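Local atomic coordinates of beta-lactamase-related domain-containing protein (Bacteroides dorei DSM 17855, PDB entry 5TGF), a protein that is of unknown function but belongs to the beta-lactamase family, is thought to be a serine hydrolase, and binds calcium. Residues A[77-90]-A[152-164]. Numbering follows the deposited sequence.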
# COMPACT_ATOMS: atom_id res chain seq x y z
N LEU A 77 -4.62 -16.10 14.10
CA LEU A 77 -4.85 -14.65 13.85
C LEU A 77 -5.92 -14.47 12.80
O LEU A 77 -5.94 -15.19 11.79
CB LEU A 77 -3.55 -13.98 13.38
CG LEU A 77 -3.66 -12.46 13.23
CD1 LEU A 77 -3.87 -11.77 14.59
CD2 LEU A 77 -2.38 -11.95 12.57
N SER A 78 -6.87 -13.58 13.07
CA SER A 78 -8.00 -13.36 12.18
C SER A 78 -8.29 -11.86 12.03
O SER A 78 -8.02 -11.08 12.93
CB SER A 78 -9.23 -14.09 12.71
OG SER A 78 -10.44 -13.42 12.35
N TRP A 79 -8.89 -11.49 10.91
CA TRP A 79 -9.18 -10.09 10.61
C TRP A 79 -10.09 -9.45 11.64
O TRP A 79 -10.06 -8.23 11.85
CB TRP A 79 -9.84 -9.98 9.24
CG TRP A 79 -8.97 -10.51 8.13
CD1 TRP A 79 -9.24 -11.57 7.34
CD2 TRP A 79 -7.64 -10.05 7.76
NE1 TRP A 79 -8.20 -11.76 6.43
CE2 TRP A 79 -7.20 -10.85 6.70
CE3 TRP A 79 -6.79 -9.06 8.25
CZ2 TRP A 79 -5.97 -10.66 6.06
CZ3 TRP A 79 -5.55 -8.86 7.62
CH2 TRP A 79 -5.16 -9.65 6.53
N ASP A 80 -10.93 -10.26 12.29
CA ASP A 80 -11.85 -9.75 13.30
C ASP A 80 -11.33 -9.87 14.74
O ASP A 80 -12.04 -9.50 15.67
CB ASP A 80 -13.19 -10.45 13.13
CG ASP A 80 -13.79 -10.20 11.74
OD1 ASP A 80 -13.82 -9.04 11.28
OD2 ASP A 80 -14.20 -11.17 11.07
N ASP A 81 -10.06 -10.23 14.92
CA ASP A 81 -9.48 -10.27 16.25
C ASP A 81 -9.23 -8.86 16.83
O ASP A 81 -8.75 -7.96 16.13
CB ASP A 81 -8.16 -11.02 16.24
CG ASP A 81 -8.33 -12.54 16.10
OD1 ASP A 81 -9.45 -13.03 16.06
OD2 ASP A 81 -7.29 -13.23 16.00
N PRO A 82 -9.51 -8.69 18.12
CA PRO A 82 -9.11 -7.44 18.79
C PRO A 82 -7.66 -7.43 19.17
O PRO A 82 -7.06 -8.49 19.44
CB PRO A 82 -9.99 -7.39 20.05
CG PRO A 82 -10.57 -8.75 20.21
CD PRO A 82 -10.17 -9.63 19.05
N VAL A 83 -7.11 -6.22 19.28
CA VAL A 83 -5.71 -6.04 19.64
C VAL A 83 -5.34 -6.83 20.92
O VAL A 83 -4.33 -7.51 20.95
CB VAL A 83 -5.37 -4.53 19.81
CG1 VAL A 83 -3.99 -4.32 20.39
CG2 VAL A 83 -5.46 -3.80 18.47
N GLU A 84 -6.18 -6.71 21.95
CA GLU A 84 -5.89 -7.24 23.27
C GLU A 84 -5.89 -8.76 23.34
O GLU A 84 -5.33 -9.33 24.26
CB GLU A 84 -6.88 -6.66 24.30
CG GLU A 84 -8.33 -7.07 24.04
CD GLU A 84 -9.33 -6.01 24.48
OE1 GLU A 84 -10.50 -6.05 24.04
OE2 GLU A 84 -8.94 -5.10 25.26
N LYS A 85 -6.50 -9.42 22.36
CA LYS A 85 -6.37 -10.89 22.28
C LYS A 85 -4.91 -11.30 22.11
O LYS A 85 -4.49 -12.34 22.63
CB LYS A 85 -7.21 -11.44 21.14
CG LYS A 85 -6.94 -12.90 20.81
CD LYS A 85 -7.85 -13.42 19.71
CE LYS A 85 -7.43 -14.83 19.31
NZ LYS A 85 -8.06 -15.29 18.06
N TRP A 86 -4.15 -10.50 21.37
CA TRP A 86 -2.79 -10.85 21.04
C TRP A 86 -1.77 -10.04 21.82
O TRP A 86 -0.71 -10.56 22.08
CB TRP A 86 -2.55 -10.71 19.52
CG TRP A 86 -3.29 -11.76 18.72
CD1 TRP A 86 -4.54 -11.66 18.20
CD2 TRP A 86 -2.87 -13.12 18.49
NE1 TRP A 86 -4.90 -12.85 17.61
CE2 TRP A 86 -3.89 -13.76 17.78
CE3 TRP A 86 -1.73 -13.85 18.85
CZ2 TRP A 86 -3.81 -15.09 17.38
CZ3 TRP A 86 -1.64 -15.18 18.44
CH2 TRP A 86 -2.67 -15.77 17.71
N LEU A 87 -2.08 -8.79 22.16
CA LEU A 87 -1.16 -7.90 22.86
C LEU A 87 -1.76 -7.50 24.23
O LEU A 87 -2.42 -6.46 24.35
CB LEU A 87 -0.85 -6.62 22.06
CG LEU A 87 -0.49 -6.83 20.59
CD1 LEU A 87 -0.20 -5.50 19.90
CD2 LEU A 87 0.72 -7.74 20.52
N PRO A 88 -1.54 -8.34 25.25
CA PRO A 88 -2.29 -8.14 26.50
C PRO A 88 -1.96 -6.84 27.24
O PRO A 88 -2.76 -6.40 28.07
CB PRO A 88 -1.96 -9.39 27.33
CG PRO A 88 -0.71 -9.95 26.73
CD PRO A 88 -0.77 -9.59 25.27
N GLN A 89 -0.86 -6.18 26.91
CA GLN A 89 -0.61 -4.87 27.47
C GLN A 89 -1.68 -3.85 27.08
O GLN A 89 -1.75 -2.79 27.71
CB GLN A 89 0.83 -4.37 27.15
CG GLN A 89 1.06 -3.84 25.74
CD GLN A 89 2.47 -3.26 25.50
OE1 GLN A 89 2.98 -3.30 24.37
NE2 GLN A 89 3.08 -2.70 26.54
N PHE A 90 -2.51 -4.14 26.09
CA PHE A 90 -3.60 -3.22 25.70
C PHE A 90 -4.90 -3.40 26.51
O PHE A 90 -5.83 -2.63 26.32
CB PHE A 90 -3.93 -3.37 24.20
CG PHE A 90 -2.99 -2.62 23.29
CD1 PHE A 90 -1.70 -3.05 23.10
CD2 PHE A 90 -3.42 -1.48 22.63
CE1 PHE A 90 -0.83 -2.34 22.28
CE2 PHE A 90 -2.56 -0.77 21.80
CZ PHE A 90 -1.27 -1.20 21.63
N MSE A 152 -1.02 0.71 11.75
CA MSE A 152 -0.43 -0.45 11.06
C MSE A 152 0.73 -1.00 11.82
O MSE A 152 1.08 -2.16 11.65
CB MSE A 152 -0.13 -0.15 9.59
CG MSE A 152 -1.47 -0.06 8.87
SE MSE A 152 -1.18 0.30 6.96
CE MSE A 152 0.16 -1.05 6.54
N GLN A 153 1.39 -0.17 12.64
CA GLN A 153 2.44 -0.69 13.54
C GLN A 153 1.88 -1.72 14.49
O GLN A 153 2.49 -2.76 14.71
CB GLN A 153 3.13 0.41 14.34
CG GLN A 153 3.75 1.50 13.53
CD GLN A 153 4.99 1.06 12.80
OE1 GLN A 153 4.92 0.51 11.69
NE2 GLN A 153 6.14 1.30 13.41
N ILE A 154 0.71 -1.43 15.03
CA ILE A 154 0.03 -2.36 15.93
C ILE A 154 -0.35 -3.64 15.18
O ILE A 154 -0.10 -4.74 15.68
CB ILE A 154 -1.22 -1.73 16.55
CG1 ILE A 154 -0.85 -0.46 17.34
CG2 ILE A 154 -1.95 -2.71 17.44
CD1 ILE A 154 -2.07 0.16 17.99
N ALA A 155 -0.93 -3.49 13.99
CA ALA A 155 -1.27 -4.63 13.14
C ALA A 155 -0.07 -5.52 12.89
O ALA A 155 -0.15 -6.75 13.02
CB ALA A 155 -1.88 -4.18 11.80
N GLY A 156 1.05 -4.91 12.52
CA GLY A 156 2.27 -5.64 12.32
C GLY A 156 2.74 -6.40 13.56
O GLY A 156 3.23 -7.53 13.45
N ARG A 157 2.64 -5.77 14.73
CA ARG A 157 3.04 -6.41 15.99
C ARG A 157 2.14 -7.61 16.31
O ARG A 157 2.63 -8.61 16.86
CB ARG A 157 3.01 -5.41 17.12
CG ARG A 157 3.47 -5.95 18.48
CD ARG A 157 4.89 -6.40 18.49
NE ARG A 157 5.21 -7.07 19.76
CZ ARG A 157 5.98 -8.14 19.89
NH1 ARG A 157 6.61 -8.67 18.85
NH2 ARG A 157 6.15 -8.67 21.09
N MSE A 158 0.87 -7.55 15.95
CA MSE A 158 -0.02 -8.67 16.23
C MSE A 158 0.43 -9.88 15.39
O MSE A 158 0.45 -11.01 15.91
CB MSE A 158 -1.48 -8.37 15.97
CG MSE A 158 -2.09 -7.32 16.89
SE MSE A 158 -3.79 -6.64 16.19
CE MSE A 158 -5.03 -8.14 16.53
N ALA A 159 0.88 -9.63 14.15
CA ALA A 159 1.38 -10.71 13.30
C ALA A 159 2.69 -11.29 13.85
O ALA A 159 2.88 -12.53 13.83
CB ALA A 159 1.53 -10.26 11.86
N GLU A 160 3.55 -10.43 14.39
CA GLU A 160 4.80 -10.84 14.99
C GLU A 160 4.55 -11.83 16.15
O GLU A 160 5.25 -12.84 16.27
CB GLU A 160 5.62 -9.67 15.53
CG GLU A 160 6.26 -8.80 14.49
CD GLU A 160 7.22 -7.75 15.07
OE1 GLU A 160 7.19 -7.48 16.29
OE2 GLU A 160 8.04 -7.20 14.29
N VAL A 161 3.62 -11.49 17.02
CA VAL A 161 3.27 -12.33 18.15
C VAL A 161 2.66 -13.67 17.69
O VAL A 161 3.01 -14.71 18.22
CB VAL A 161 2.37 -11.56 19.14
CG1 VAL A 161 1.79 -12.48 20.22
CG2 VAL A 161 3.18 -10.45 19.75
N ALA A 162 1.85 -13.64 16.65
CA ALA A 162 1.21 -14.87 16.18
C ALA A 162 2.22 -15.85 15.59
O ALA A 162 2.04 -17.08 15.72
CB ALA A 162 0.12 -14.53 15.18
N MSE A 163 3.30 -15.33 15.00
CA MSE A 163 4.33 -16.16 14.41
C MSE A 163 5.55 -16.40 15.28
O MSE A 163 6.42 -17.19 14.91
CB MSE A 163 4.85 -15.51 13.12
CG MSE A 163 3.77 -15.36 12.06
SE MSE A 163 3.34 -17.15 11.35
CE MSE A 163 4.98 -17.52 10.35
N GLY A 164 5.70 -15.63 16.35
CA GLY A 164 6.94 -15.65 17.12
C GLY A 164 8.17 -15.18 16.37
O GLY A 164 9.28 -15.67 16.61
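Ala-162 CB and, toward the rim, Leu-77 CD1 share one face of the Trp-86 indole; Ala-162 CB is 4.1 Å from the six-membered centroid, 25° off the normal, a CH-pi contact. Val-161 CG1 and Asp-81 CB lie at its edge, and selenomethionine Met-158 brings CE obliquely to CD1. A nearly straight bond (172°) from Trp-86 NE1 to Asp-81 OD2, in the ring plane, fixes the indole's rotation. That oxygen also accepts from Ser-78 N and Lys-85 NZ. Val-83 CG1 lies 3.5 Å above the Phe-90 ring plane, toward the rim, and Ile-154 CD1 reaches CE2 obliquely (4.0 Å). Arg-157's guanidinium carries Val-161 CG2 over its centre and Glu-160 at its edge, in a salt bridge.

Bent at chi3 (74°), Met-158 brings CE 3.6 Å from Pro-82 O and leaves SE against Val-83 CG2. Leu-87 wedges CD2 against Val-161 CG2 (3.7 Å). Leu-77, of a calcium site with no ion modelled on this chain, packs CD2 on Ala-159 CA.

Helix 83-86 and its flanking loop thus pack on helix 150-163, where Leu-103 also touches Ile-154 and Met-158. The side chains meeting across are apolar, methyls also resting on carbonyl oxygens; three donors on Asp-81 OD2 would probably stabilise its charge, Lys-85 also pairing with Asp-76.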